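PDB 1TQ5: quercetin 2,3-dioxygenase from Escherichia coli, which cleaves the flavonol quercetin with molecular oxygen in vitro, releasing carbon monoxide, although its physiological role is unknown. Local coordinates for residues 158-163 with 224-229; 24-29 with 42-47; 192-197 with 213-218; 67-72 with 113-118. All coordinates share one frame; numbering follows the deposited sequence.

Contact 1 (158-163 with 224-229); sequences QDMELY and LLFDLP
With CG of L162 swung opposite its backbone nitrogen (chi1 173°) and CG of F226 opposite its carbonyl carbon (chi1 -65°), the leucine branch and the phenyl ring run alongside each other from neighbouring strands. CD1 of L162 thereby sits over the middle of one ring face, 3.5 Å from the F226 centroid, in a CH-pi contact. The same ring is met in its plane by the selenomethionine M160, whose chain doubles back at chi2 and chi3 until CE lies 3.6 Å from CD1 of F226; CE also touches CD2 of L228. The other face carries E161 and D227 beside Y163 and L225. E161 and D227 form a hydrogen-bonded pair, D227 N reaching E161 O at 2.8 Å, and their like-charged carboxylates come no nearer than 4.5 Å (OE1 of E161 to OD2 of D227). Each acid has its own arginine, R150 for E161 and R181 for D227, which would offset the repulsion. Y163 OH adds a bond to E161 OE1 of 2.9 Å, arriving from above the carboxylate plane. Past the paired region, CD of P229 lies 3.2 Å from O of D159, a residue at the centre of an inverse gamma turn. The pair belongs to the C-terminal cupin domain; F226 touches I117 and M160 touches I119 of strand 112-119, placing it where the two face-to-face domains of the bicupin meet.

Contact 2 (24-29 with 42-47); sequences FSFANY and VINDDV
F26 reaches across to V42 and N44, and its side chain can be followed outward from a CB that points at strand 42-47. The first torsion sets CG opposite the backbone nitrogen (chi1 -169°), extending the ring toward the strand. CD1 and CE1 both meet CG1 of V42, which approaches obliquely, 3.7 Å from each. CG2 of V42 adds a second touch, 3.9 Å from F26 CD1. The whole ring, from CG to CZ, lies under the terminal amide of N44, which stands over its centre with the two planes 87° apart. Replacing F26 with an alanine would probably strip the V42 methyls and the N44 amide of the surface they rest on, leaving that amide freer to turn. Backward along the loop, CD2 of F24 approaches CA of V42 at 4.0 Å. A water ties the backbones here, accepting from F24 N at 2.9 Å and from I43 N at 3.0 Å. F26 also starts a type II' turn, closed by Y29 N bonding to F26 O, and its ring meets that of H22. The side chain of F26 lies about 7 Å from that of H59, so the loop packs on a strand of the N-terminal cupin domain close to its metal-binding site.

Contact 3 (192-197 with 213-218); sequences VTINGV and ISIHAD
Backbone hydrogen bonds pair T193 with H216: T193 N meets H216 O at 2.8 Å, and the return bond from H216 N to T193 O is equally in plane with its carbonyl. At N195 the ladder changes character. Its backbone N still donates to S214 O, but S214 N finds the side-chain OD1 of N195 at 2.9 Å where a backbone oxygen would be expected. ND2 of N195 holds A212 O, fixing the amide's orientation. The switch comes where strand 191-194 enters a type I' turn, I194 to V197, the tight connection of a beta hairpin in the C-terminal cupin domain. Apolar packing lies on the opposite face from T193 and H216, where CG1 of I194 runs alongside CG1 of I215 at 4.0 Å; the I194 and I213 side chains meet at an angle through their CG2 methyls. Water joins the polar ends, lying 2.8 Å from T193 OG1 and donating to D218 OD1 at 2.9 Å; H216 ND1 adds a weak bond to that same carboxylate oxygen.

Contact 4 (67-72 with 113-118); sequences YVLEGT and HLYQIW
L69 wedges its CD1 between two aromatic side chains of strand 113-118, an arrangement set by three first torsions. L69 turns CG opposite its carbonyl carbon (chi1 -56°), H113 turns CG opposite its backbone nitrogen (chi1 -174°), and Y115 sits well off a staggered value (chi1 -92°). CD1 of L69 consequently lies over one imidazole face, 3.8 Å from the H113 centroid, as a CH-pi contact displaced toward the ring's rim, and meets Y115 CD1 at 3.5 Å. A glycine in place of L69 would probably open a gap between the two rings and leave the H113 face without its methyl cover. The backbone beneath is a classic beta bulge: H113 O accepts from L69 N at 2.8 Å and from E70 N at 3.1 Å, while H113 N returns a bond to E70 O. Before the bulge, Y67 and Y115 form a regular hydrogen-bonded pair. E70 stretches its chain out beyond CG to a salt bridge with R111, and a water near its OE1, weakly bound there, lies 2.8 Å from H113 ND1 in the plane of the ring. The other imidazole nitrogen, NE2, is hydrogen-bonded to D45 OD1. D45 and the water, with the L69 methyl, would restrict rotation of the ring; the carboxylate might favour a protonated imidazole, though its own salt bridge would temper this.

In the fold
Contacts 2 and 4 share one sheet of the N-terminal domain, strands 40-48 and 112-119 being neighbours; their centres are 13 Å apart. D46 N lies 2.8 Å from L114 O, a probable hydrogen bond, and I43 packs on I117. I117 also reaches the other domain, its CG2 lying 4.0 Å from CE1 of F226, so contact 4 touches contact 1 across the interface. Contact 3 falls between the segments of contact 1 in sequence, 18 Å from it by centres. H59 and H101 hold a cadmium ion here; H57 also binds the divalent metal and E103 probably does. All four lie in the N-terminal half, the E103 side chain about 6 Å from that of L114.

Contact 1 (158-163 with 224-229)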
loop_
_atom_site.group_PDB
_atom_site.type_symbol
_atom_site.label_atom_id
_atom_site.label_comp_id
_atom_site.label_asym_id
_atom_site.label_seq_id
_atom_site.Cartn_x
_atom_site.Cartn_y
_atom_site.Cartn_z
ATOM N N GLN A 158 -10.057 9.178 4.565
ATOM C CA GLN A 158 -8.894 9.939 4.985
ATOM C C GLN A 158 -8.561 10.918 3.869
ATOM O O GLN A 158 -8.771 10.618 2.693
ATOM C CB GLN A 158 -7.723 8.978 5.250
ATOM C CG GLN A 158 -6.407 9.618 5.677
ATOM C CD GLN A 158 -6.575 10.663 6.762
ATOM O OE1 GLN A 158 -6.874 11.822 6.478
ATOM N NE2 GLN A 158 -6.388 10.258 8.012
ATOM N N ASP A 159 -8.075 12.095 4.240
ATOM C CA ASP A 159 -7.717 13.113 3.259
ATOM C C ASP A 159 -6.447 12.676 2.535
ATOM O O ASP A 159 -5.388 13.279 2.704
ATOM C CB ASP A 159 -7.471 14.456 3.957
ATOM C CG ASP A 159 -7.154 15.574 2.979
ATOM O OD1 ASP A 159 -6.531 16.575 3.398
ATOM O OD2 ASP A 159 -7.540 15.459 1.796
HETATM N N MSE A 160 -6.549 11.621 1.735
HETATM C CA MSE A 160 -5.382 11.129 1.013
HETATM C C MSE A 160 -5.734 10.521 -0.336
HETATM O O MSE A 160 -6.834 10.014 -0.537
HETATM C CB MSE A 160 -4.642 10.081 1.860
HETATM C CG MSE A 160 -5.322 8.712 1.939
HETATM SE SE MSE A 160 -5.026 7.655 0.485
HETATM C CE MSE A 160 -3.391 7.007 0.904
ATOM N N GLU A 161 -4.782 10.585 -1.259
ATOM C CA GLU A 161 -4.952 10.010 -2.584
ATOM C C GLU A 161 -3.833 9.003 -2.824
ATOM O O GLU A 161 -2.699 9.209 -2.392
ATOM C CB GLU A 161 -4.878 11.091 -3.658
ATOM C CG GLU A 161 -5.934 12.165 -3.554
ATOM C CD GLU A 161 -5.873 13.120 -4.724
ATOM O OE1 GLU A 161 -4.759 13.594 -5.040
ATOM O OE2 GLU A 161 -6.932 13.401 -5.326
ATOM N N LEU A 162 -4.160 7.917 -3.514
ATOM C CA LEU A 162 -3.193 6.879 -3.842
ATOM C C LEU A 162 -3.258 6.633 -5.343
ATOM O O LEU A 162 -4.335 6.432 -5.904
ATOM C CB LEU A 162 -3.509 5.573 -3.101
ATOM C CG LEU A 162 -2.665 4.344 -3.483
ATOM C CD1 LEU A 162 -1.185 4.600 -3.182
ATOM C CD2 LEU A 162 -3.162 3.118 -2.716
ATOM N N TYR A 163 -2.100 6.663 -5.986
ATOM C CA TYR A 163 -2.010 6.436 -7.419
ATOM C C TYR A 163 -1.122 5.237 -7.706
ATOM O O TYR A 163 -0.157 4.981 -6.980
ATOM C CB TYR A 163 -1.383 7.642 -8.116
ATOM C CG TYR A 163 -2.133 8.941 -7.979
ATOM C CD1 TYR A 163 -2.986 9.383 -8.989
ATOM C CD2 TYR A 163 -1.973 9.744 -6.851
ATOM C CE1 TYR A 163 -3.656 10.595 -8.882
ATOM C CE2 TYR A 163 -2.639 10.956 -6.731
ATOM C CZ TYR A 163 -3.479 11.376 -7.752
ATOM O OH TYR A 163 -4.146 12.577 -7.638
ATOM N N LEU A 224 3.651 3.134 -6.358
ATOM C CA LEU A 224 2.426 3.520 -5.686
ATOM C C LEU A 224 2.787 4.874 -5.099
ATOM O O LEU A 224 3.804 5.004 -4.411
ATOM C CB LEU A 224 2.085 2.541 -4.560
ATOM C CG LEU A 224 1.811 1.082 -4.950
ATOM C CD1 LEU A 224 1.471 0.287 -3.710
ATOM C CD2 LEU A 224 0.657 1.016 -5.950
ATOM N N LEU A 225 1.978 5.885 -5.392
ATOM C CA LEU A 225 2.254 7.211 -4.875
ATOM C C LEU A 225 1.167 7.612 -3.900
ATOM O O LEU A 225 0.002 7.778 -4.273
ATOM C CB LEU A 225 2.357 8.231 -6.015
ATOM C CG LEU A 225 2.874 9.619 -5.604
ATOM C CD1 LEU A 225 3.641 10.257 -6.756
ATOM C CD2 LEU A 225 1.707 10.498 -5.172
ATOM N N PHE A 226 1.563 7.734 -2.637
ATOM C CA PHE A 226 0.657 8.113 -1.564
ATOM C C PHE A 226 0.754 9.613 -1.328
ATOM O O PHE A 226 1.811 10.094 -0.931
ATOM C CB PHE A 226 1.058 7.407 -0.269
ATOM C CG PHE A 226 0.907 5.915 -0.308
ATOM C CD1 PHE A 226 -0.273 5.311 0.114
ATOM C CD2 PHE A 226 1.962 5.108 -0.722
ATOM C CE1 PHE A 226 -0.394 3.921 0.130
ATOM C CE2 PHE A 226 1.856 3.726 -0.711
ATOM C CZ PHE A 226 0.673 3.128 -0.282
ATOM N N ASP A 227 -0.329 10.348 -1.583
ATOM C CA ASP A 227 -0.365 11.799 -1.341
ATOM C C ASP A 227 -1.058 11.929 0.021
ATOM O O ASP A 227 -2.280 11.785 0.127
ATOM C CB ASP A 227 -1.195 12.513 -2.415
ATOM C CG ASP A 227 -1.001 14.030 -2.399
ATOM O OD1 ASP A 227 -1.158 14.648 -1.322
ATOM O OD2 ASP A 227 -0.694 14.606 -3.467
ATOM N N LEU A 228 -0.273 12.213 1.055
ATOM C CA LEU A 228 -0.777 12.275 2.420
ATOM C C LEU A 228 -0.943 13.652 3.062
ATOM O O LEU A 228 -0.249 14.604 2.713
ATOM C CB LEU A 228 0.139 11.415 3.294
ATOM C CG LEU A 228 0.329 10.003 2.738
ATOM C CD1 LEU A 228 1.656 9.411 3.192
ATOM C CD2 LEU A 228 -0.851 9.148 3.170
ATOM N N PRO A 229 -1.859 13.758 4.039
ATOM C CA PRO A 229 -2.140 15.005 4.756
ATOM C C PRO A 229 -0.993 15.493 5.644
ATOM O O PRO A 229 -0.146 14.706 6.080
ATOM C CB PRO A 229 -3.389 14.663 5.567
ATOM C CG PRO A 229 -3.223 13.210 5.843
ATOM C CD PRO A 229 -2.752 12.681 4.504
#

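Contact 2 (24-29 with 42-47)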
loop_
_atom_site.group_PDB
_atom_site.type_symbol
_atom_site.label_atom_id
_atom_site.label_comp_id
_atom_site.label_asym_id
_atom_site.label_seq_id
_atom_site.Cartn_x
_atom_site.Cartn_y
_atom_site.Cartn_z
ATOM N N PHE A 24 7.320 -0.142 8.183
ATOM C CA PHE A 24 7.240 0.629 9.429
ATOM C C PHE A 24 7.103 -0.309 10.620
ATOM O O PHE A 24 6.756 -1.484 10.464
ATOM C CB PHE A 24 6.008 1.547 9.442
ATOM C CG PHE A 24 5.914 2.474 8.267
ATOM C CD1 PHE A 24 6.762 3.566 8.156
ATOM C CD2 PHE A 24 4.986 2.240 7.259
ATOM C CE1 PHE A 24 6.695 4.414 7.061
ATOM C CE2 PHE A 24 4.909 3.079 6.157
ATOM C CZ PHE A 24 5.768 4.171 6.058
ATOM N N SER A 25 7.358 0.232 11.811
ATOM C CA SER A 25 7.233 -0.529 13.047
ATOM C C SER A 25 5.913 -1.292 12.982
ATOM O O SER A 25 4.856 -0.707 12.713
ATOM C CB SER A 25 7.218 0.416 14.253
ATOM O OG SER A 25 8.349 1.266 14.249
ATOM N N PHE A 26 5.975 -2.595 13.216
ATOM C CA PHE A 26 4.786 -3.438 13.171
ATOM C C PHE A 26 4.867 -4.519 14.243
ATOM O O PHE A 26 5.891 -5.188 14.383
ATOM C CB PHE A 26 4.666 -4.106 11.800
ATOM C CG PHE A 26 3.343 -4.781 11.569
ATOM C CD1 PHE A 26 2.207 -4.032 11.282
ATOM C CD2 PHE A 26 3.228 -6.164 11.639
ATOM C CE1 PHE A 26 0.976 -4.656 11.066
ATOM C CE2 PHE A 26 1.998 -6.797 11.426
ATOM C CZ PHE A 26 0.874 -6.038 11.140
ATOM N N ALA A 27 3.786 -4.687 14.993
ATOM C CA ALA A 27 3.742 -5.700 16.042
ATOM C C ALA A 27 4.969 -5.594 16.941
ATOM O O ALA A 27 5.133 -4.609 17.659
ATOM C CB ALA A 27 3.662 -7.086 15.419
ATOM N N ASN A 28 5.834 -6.605 16.882
ATOM C CA ASN A 28 7.046 -6.637 17.699
ATOM C C ASN A 28 8.270 -5.991 17.046
ATOM O O ASN A 28 9.351 -5.956 17.639
ATOM C CB ASN A 28 7.384 -8.081 18.081
ATOM C CG ASN A 28 6.310 -8.722 18.940
ATOM O OD1 ASN A 28 5.940 -8.189 19.989
ATOM N ND2 ASN A 28 5.806 -9.873 18.501
ATOM N N TYR A 29 8.108 -5.495 15.823
ATOM C CA TYR A 29 9.211 -4.842 15.122
ATOM C C TYR A 29 9.124 -3.338 15.360
ATOM O O TYR A 29 8.058 -2.744 15.233
ATOM C CB TYR A 29 9.138 -5.149 13.624
ATOM C CG TYR A 29 10.019 -4.267 12.767
ATOM C CD1 TYR A 29 11.415 -4.309 12.874
ATOM C CD2 TYR A 29 9.452 -3.384 11.848
ATOM C CE1 TYR A 29 12.223 -3.486 12.076
ATOM C CE2 TYR A 29 10.244 -2.564 11.049
ATOM C CZ TYR A 29 11.624 -2.616 11.163
ATOM O OH TYR A 29 12.386 -1.799 10.363
ATOM N N VAL A 42 1.053 1.376 7.987
ATOM C CA VAL A 42 1.626 0.063 7.705
ATOM C C VAL A 42 1.770 -0.267 6.214
ATOM O O VAL A 42 0.898 0.053 5.404
ATOM C CB VAL A 42 0.751 -1.049 8.340
ATOM C CG1 VAL A 42 1.369 -2.414 8.106
ATOM C CG2 VAL A 42 0.566 -0.794 9.833
ATOM N N ILE A 43 2.897 -0.885 5.868
ATOM C CA ILE A 43 3.160 -1.364 4.512
ATOM C C ILE A 43 3.895 -2.673 4.709
ATOM O O ILE A 43 5.100 -2.698 4.999
ATOM C CB ILE A 43 4.064 -0.441 3.655
ATOM C CG1 ILE A 43 3.280 0.762 3.140
ATOM C CG2 ILE A 43 4.566 -1.214 2.426
ATOM C CD1 ILE A 43 2.846 1.699 4.204
ATOM N N ASN A 44 3.157 -3.766 4.589
ATOM C CA ASN A 44 3.745 -5.071 4.739
ATOM C C ASN A 44 3.778 -5.762 3.386
ATOM O O ASN A 44 2.778 -5.820 2.671
ATOM C CB ASN A 44 2.959 -5.911 5.748
ATOM C CG ASN A 44 3.140 -5.426 7.176
ATOM O OD1 ASN A 44 4.115 -4.740 7.487
ATOM N ND2 ASN A 44 2.208 -5.793 8.053
ATOM N N ASP A 45 4.961 -6.247 3.042
ATOM C CA ASP A 45 5.212 -6.953 1.793
ATOM C C ASP A 45 5.131 -8.422 2.195
ATOM O O ASP A 45 6.108 -8.976 2.699
ATOM C CB ASP A 45 6.622 -6.601 1.316
ATOM C CG ASP A 45 6.936 -7.145 -0.061
ATOM O OD1 ASP A 45 6.472 -8.260 -0.390
ATOM O OD2 ASP A 45 7.674 -6.456 -0.806
ATOM N N ASP A 46 3.975 -9.047 1.980
ATOM C CA ASP A 46 3.774 -10.444 2.383
ATOM C C ASP A 46 3.753 -11.495 1.284
ATOM O O ASP A 46 3.182 -11.300 0.213
ATOM C CB ASP A 46 2.466 -10.605 3.174
ATOM C CG ASP A 46 2.358 -9.651 4.348
ATOM O OD1 ASP A 46 3.400 -9.311 4.937
ATOM O OD2 ASP A 46 1.219 -9.258 4.689
ATOM N N VAL A 47 4.363 -12.632 1.583
ATOM C CA VAL A 47 4.394 -13.764 0.669
ATOM C C VAL A 47 3.841 -14.931 1.472
ATOM O O VAL A 47 4.414 -15.325 2.498
ATOM C CB VAL A 47 5.821 -14.069 0.201
ATOM C CG1 VAL A 47 5.860 -15.407 -0.502
ATOM C CG2 VAL A 47 6.293 -12.969 -0.734
HETATM O O HOH W 1 4.896 -1.692 7.996
#

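Contact 3 (192-197 with 213-218)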
loop_
_atom_site.group_PDB
_atom_site.type_symbol
_atom_site.label_atom_id
_atom_site.label_comp_id
_atom_site.label_asym_id
_atom_site.label_seq_id
_atom_site.Cartn_x
_atom_site.Cartn_y
_atom_site.Cartn_z
ATOM N N VAL A 192 13.653 3.410 -10.628
ATOM C CA VAL A 192 13.299 4.790 -10.905
ATOM C C VAL A 192 14.216 5.763 -10.176
ATOM O O VAL A 192 14.991 5.379 -9.295
ATOM C CB VAL A 192 11.831 5.092 -10.503
ATOM C CG1 VAL A 192 10.899 4.062 -11.130
ATOM C CG2 VAL A 192 11.683 5.098 -8.981
ATOM N N THR A 193 14.138 7.024 -10.582
ATOM C CA THR A 193 14.912 8.096 -9.971
ATOM C C THR A 193 13.859 9.130 -9.610
ATOM O O THR A 193 13.089 9.553 -10.463
ATOM C CB THR A 193 15.939 8.711 -10.964
ATOM O OG1 THR A 193 17.006 7.784 -11.185
ATOM C CG2 THR A 193 16.518 9.995 -10.417
ATOM N N ILE A 194 13.819 9.519 -8.342
ATOM C CA ILE A 194 12.834 10.482 -7.868
ATOM C C ILE A 194 13.503 11.644 -7.133
ATOM O O ILE A 194 14.113 11.461 -6.073
ATOM C CB ILE A 194 11.816 9.765 -6.943
ATOM C CG1 ILE A 194 11.075 8.692 -7.750
ATOM C CG2 ILE A 194 10.852 10.756 -6.328
ATOM C CD1 ILE A 194 10.216 7.758 -6.924
ATOM N N ASN A 195 13.389 12.841 -7.701
ATOM C CA ASN A 195 13.994 14.026 -7.099
ATOM C C ASN A 195 15.467 13.757 -6.784
ATOM O O ASN A 195 15.945 14.041 -5.682
ATOM C CB ASN A 195 13.239 14.419 -5.821
ATOM C CG ASN A 195 11.882 15.044 -6.111
ATOM O OD1 ASN A 195 11.080 14.496 -6.867
ATOM N ND2 ASN A 195 11.619 16.195 -5.504
ATOM N N GLY A 196 16.166 13.175 -7.754
ATOM C CA GLY A 196 17.583 12.889 -7.602
ATOM C C GLY A 196 17.975 11.684 -6.770
ATOM O O GLY A 196 19.154 11.507 -6.467
ATOM N N VAL A 197 17.004 10.848 -6.407
ATOM C CA VAL A 197 17.281 9.675 -5.593
ATOM C C VAL A 197 16.882 8.400 -6.323
ATOM O O VAL A 197 15.736 8.243 -6.722
ATOM C CB VAL A 197 16.519 9.754 -4.242
ATOM C CG1 VAL A 197 16.841 8.534 -3.373
ATOM C CG2 VAL A 197 16.902 11.038 -3.517
ATOM N N ILE A 213 7.024 16.398 -7.433
ATOM C CA ILE A 213 7.693 15.106 -7.435
ATOM C C ILE A 213 8.044 14.793 -8.883
ATOM O O ILE A 213 7.154 14.683 -9.730
ATOM C CB ILE A 213 6.769 13.991 -6.888
ATOM C CG1 ILE A 213 6.397 14.281 -5.430
ATOM C CG2 ILE A 213 7.446 12.640 -7.019
ATOM C CD1 ILE A 213 7.567 14.304 -4.477
ATOM N N SER A 214 9.336 14.680 -9.167
ATOM C CA SER A 214 9.813 14.374 -10.515
ATOM C C SER A 214 10.229 12.920 -10.535
ATOM O O SER A 214 11.041 12.483 -9.722
ATOM C CB SER A 214 11.012 15.247 -10.891
ATOM O OG SER A 214 10.656 16.618 -10.928
ATOM N N ILE A 215 9.672 12.172 -11.473
ATOM C CA ILE A 215 9.973 10.764 -11.570
ATOM C C ILE A 215 10.491 10.397 -12.956
ATOM O O ILE A 215 9.917 10.791 -13.972
ATOM C CB ILE A 215 8.710 9.941 -11.240
ATOM C CG1 ILE A 215 9.044 8.455 -11.149
ATOM C CG2 ILE A 215 7.645 10.186 -12.295
ATOM C CD1 ILE A 215 7.852 7.610 -10.692
ATOM N N HIS A 216 11.597 9.664 -12.984
ATOM C CA HIS A 216 12.192 9.201 -14.230
ATOM C C HIS A 216 12.374 7.691 -14.113
ATOM O O HIS A 216 12.929 7.202 -13.129
ATOM C CB HIS A 216 13.546 9.882 -14.470
ATOM C CG HIS A 216 14.261 9.384 -15.685
ATOM N ND1 HIS A 216 14.980 8.206 -15.695
ATOM C CD2 HIS A 216 14.328 9.877 -16.946
ATOM C CE1 HIS A 216 15.459 7.996 -16.908
ATOM N NE2 HIS A 216 15.076 8.995 -17.686
ATOM N N ALA A 217 11.897 6.949 -15.109
ATOM C CA ALA A 217 12.016 5.492 -15.083
ATOM C C ALA A 217 13.258 5.008 -15.828
ATOM O O ALA A 217 13.394 5.221 -17.033
ATOM C CB ALA A 217 10.767 4.859 -15.682
ATOM N N ASP A 218 14.158 4.348 -15.103
ATOM C CA ASP A 218 15.391 3.838 -15.691
ATOM C C ASP A 218 15.121 2.516 -16.412
ATOM O O ASP A 218 15.933 2.045 -17.212
ATOM C CB ASP A 218 16.450 3.656 -14.599
ATOM C CG ASP A 218 16.625 4.905 -13.744
ATOM O OD1 ASP A 218 16.877 5.993 -14.310
ATOM O OD2 ASP A 218 16.511 4.802 -12.503
HETATM O O HOH W 2 18.637 8.083 -13.446
#

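Contact 4 (67-72 with 113-118)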
loop_
_atom_site.group_PDB
_atom_site.type_symbol
_atom_site.label_atom_id
_atom_site.label_comp_id
_atom_site.label_asym_id
_atom_site.label_seq_id
_atom_site.Cartn_x
_atom_site.Cartn_y
_atom_site.Cartn_z
ATOM N N TYR A 67 -3.151 -5.033 -1.996
ATOM C CA TYR A 67 -2.778 -5.000 -3.405
ATOM C C TYR A 67 -2.078 -6.321 -3.715
ATOM O O TYR A 67 -0.998 -6.595 -3.194
ATOM C CB TYR A 67 -1.846 -3.819 -3.702
ATOM C CG TYR A 67 -1.417 -3.731 -5.153
ATOM C CD1 TYR A 67 -2.290 -4.098 -6.183
ATOM C CD2 TYR A 67 -0.152 -3.262 -5.501
ATOM C CE1 TYR A 67 -1.914 -4.001 -7.522
ATOM C CE2 TYR A 67 0.236 -3.159 -6.840
ATOM C CZ TYR A 67 -0.654 -3.532 -7.844
ATOM O OH TYR A 67 -0.287 -3.430 -9.165
ATOM N N VAL A 68 -2.719 -7.147 -4.541
ATOM C CA VAL A 68 -2.173 -8.449 -4.907
ATOM C C VAL A 68 -1.224 -8.335 -6.094
ATOM O O VAL A 68 -1.599 -7.849 -7.162
ATOM C CB VAL A 68 -3.297 -9.445 -5.260
ATOM C CG1 VAL A 68 -2.707 -10.821 -5.527
ATOM C CG2 VAL A 68 -4.315 -9.508 -4.119
ATOM N N LEU A 69 0.005 -8.794 -5.890
ATOM C CA LEU A 69 1.044 -8.744 -6.910
ATOM C C LEU A 69 1.169 -10.048 -7.690
ATOM O O LEU A 69 1.436 -10.040 -8.893
ATOM C CB LEU A 69 2.384 -8.423 -6.250
ATOM C CG LEU A 69 2.425 -7.134 -5.425
ATOM C CD1 LEU A 69 3.759 -7.018 -4.707
ATOM C CD2 LEU A 69 2.206 -5.946 -6.338
ATOM N N GLU A 70 0.977 -11.167 -7.002
ATOM C CA GLU A 70 1.089 -12.476 -7.632
ATOM C C GLU A 70 0.168 -13.475 -6.937
ATOM O O GLU A 70 0.071 -13.489 -5.708
ATOM C CB GLU A 70 2.539 -12.957 -7.552
ATOM C CG GLU A 70 2.802 -14.314 -8.194
ATOM C CD GLU A 70 4.190 -14.844 -7.867
ATOM O OE1 GLU A 70 5.174 -14.105 -8.089
ATOM O OE2 GLU A 70 4.300 -15.996 -7.390
ATOM N N GLY A 71 -0.508 -14.303 -7.728
ATOM C CA GLY A 71 -1.407 -15.290 -7.163
ATOM C C GLY A 71 -2.814 -14.769 -6.912
ATOM O O GLY A 71 -3.297 -13.860 -7.595
ATOM N N THR A 72 -3.474 -15.355 -5.920
ATOM C CA THR A 72 -4.831 -14.971 -5.574
ATOM C C THR A 72 -5.011 -14.974 -4.061
ATOM O O THR A 72 -4.377 -15.755 -3.355
ATOM C CB THR A 72 -5.857 -15.966 -6.177
ATOM O OG1 THR A 72 -5.608 -16.130 -7.580
ATOM C CG2 THR A 72 -7.284 -15.450 -5.984
ATOM N N HIS A 113 1.551 -13.319 -3.237
ATOM C CA HIS A 113 2.413 -12.188 -2.925
ATOM C C HIS A 113 1.558 -10.928 -2.917
ATOM O O HIS A 113 0.941 -10.580 -3.929
ATOM C CB HIS A 113 3.521 -12.065 -3.967
ATOM C CG HIS A 113 4.531 -11.010 -3.652
ATOM N ND1 HIS A 113 5.546 -10.673 -4.519
ATOM C CD2 HIS A 113 4.685 -10.218 -2.564
ATOM C CE1 HIS A 113 6.282 -9.719 -3.980
ATOM N NE2 HIS A 113 5.782 -9.426 -2.793
ATOM N N LEU A 114 1.511 -10.244 -1.780
ATOM C CA LEU A 114 0.707 -9.037 -1.685
ATOM C C LEU A 114 1.256 -7.964 -0.756
ATOM O O LEU A 114 2.145 -8.212 0.060
ATOM C CB LEU A 114 -0.712 -9.394 -1.234
ATOM C CG LEU A 114 -0.872 -10.073 0.134
ATOM C CD1 LEU A 114 -0.498 -9.114 1.243
ATOM C CD2 LEU A 114 -2.305 -10.526 0.313
ATOM N N TYR A 115 0.716 -6.759 -0.914
ATOM C CA TYR A 115 1.059 -5.635 -0.061
ATOM C C TYR A 115 -0.154 -5.436 0.837
ATOM O O TYR A 115 -1.284 -5.424 0.357
ATOM C CB TYR A 115 1.273 -4.350 -0.867
ATOM C CG TYR A 115 2.700 -4.086 -1.291
ATOM C CD1 TYR A 115 3.092 -4.238 -2.619
ATOM C CD2 TYR A 115 3.653 -3.659 -0.366
ATOM C CE1 TYR A 115 4.402 -3.966 -3.020
ATOM C CE2 TYR A 115 4.967 -3.385 -0.755
ATOM C CZ TYR A 115 5.333 -3.540 -2.087
ATOM O OH TYR A 115 6.624 -3.261 -2.485
ATOM N N GLN A 116 0.078 -5.307 2.135
ATOM C CA GLN A 116 -1.002 -5.061 3.088
ATOM C C GLN A 116 -0.753 -3.659 3.628
ATOM O O GLN A 116 0.189 -3.439 4.384
ATOM C CB GLN A 116 -0.973 -6.080 4.228
ATOM C CG GLN A 116 -1.690 -7.377 3.909
ATOM C CD GLN A 116 -3.190 -7.196 3.765
ATOM O OE1 GLN A 116 -3.890 -6.881 4.729
ATOM N NE2 GLN A 116 -3.690 -7.392 2.556
ATOM N N ILE A 117 -1.602 -2.721 3.225
ATOM C CA ILE A 117 -1.475 -1.318 3.611
ATOM C C ILE A 117 -2.519 -0.864 4.638
ATOM O O ILE A 117 -3.705 -1.132 4.473
ATOM C CB ILE A 117 -1.618 -0.419 2.364
ATOM C CG1 ILE A 117 -0.698 -0.928 1.243
ATOM C CG2 ILE A 117 -1.318 1.026 2.720
ATOM C CD1 ILE A 117 0.762 -0.974 1.615
ATOM N N TRP A 118 -2.077 -0.167 5.684
ATOM C CA TRP A 118 -2.991 0.342 6.709
ATOM C C TRP A 118 -2.971 1.862 6.711
ATOM O O TRP A 118 -1.909 2.482 6.797
ATOM C CB TRP A 118 -2.598 -0.143 8.107
ATOM C CG TRP A 118 -2.815 -1.608 8.372
ATOM C CD1 TRP A 118 -2.856 -2.619 7.450
ATOM C CD2 TRP A 118 -2.913 -2.233 9.655
ATOM N NE1 TRP A 118 -2.966 -3.833 8.083
ATOM C CE2 TRP A 118 -3.003 -3.625 9.437
ATOM C CE3 TRP A 118 -2.927 -1.751 10.971
ATOM C CZ2 TRP A 118 -3.105 -4.545 10.488
ATOM C CZ3 TRP A 118 -3.027 -2.665 12.016
ATOM C CH2 TRP A 118 -3.114 -4.047 11.766
HETATM O O HOH W 3 6.344 -10.943 -7.160
#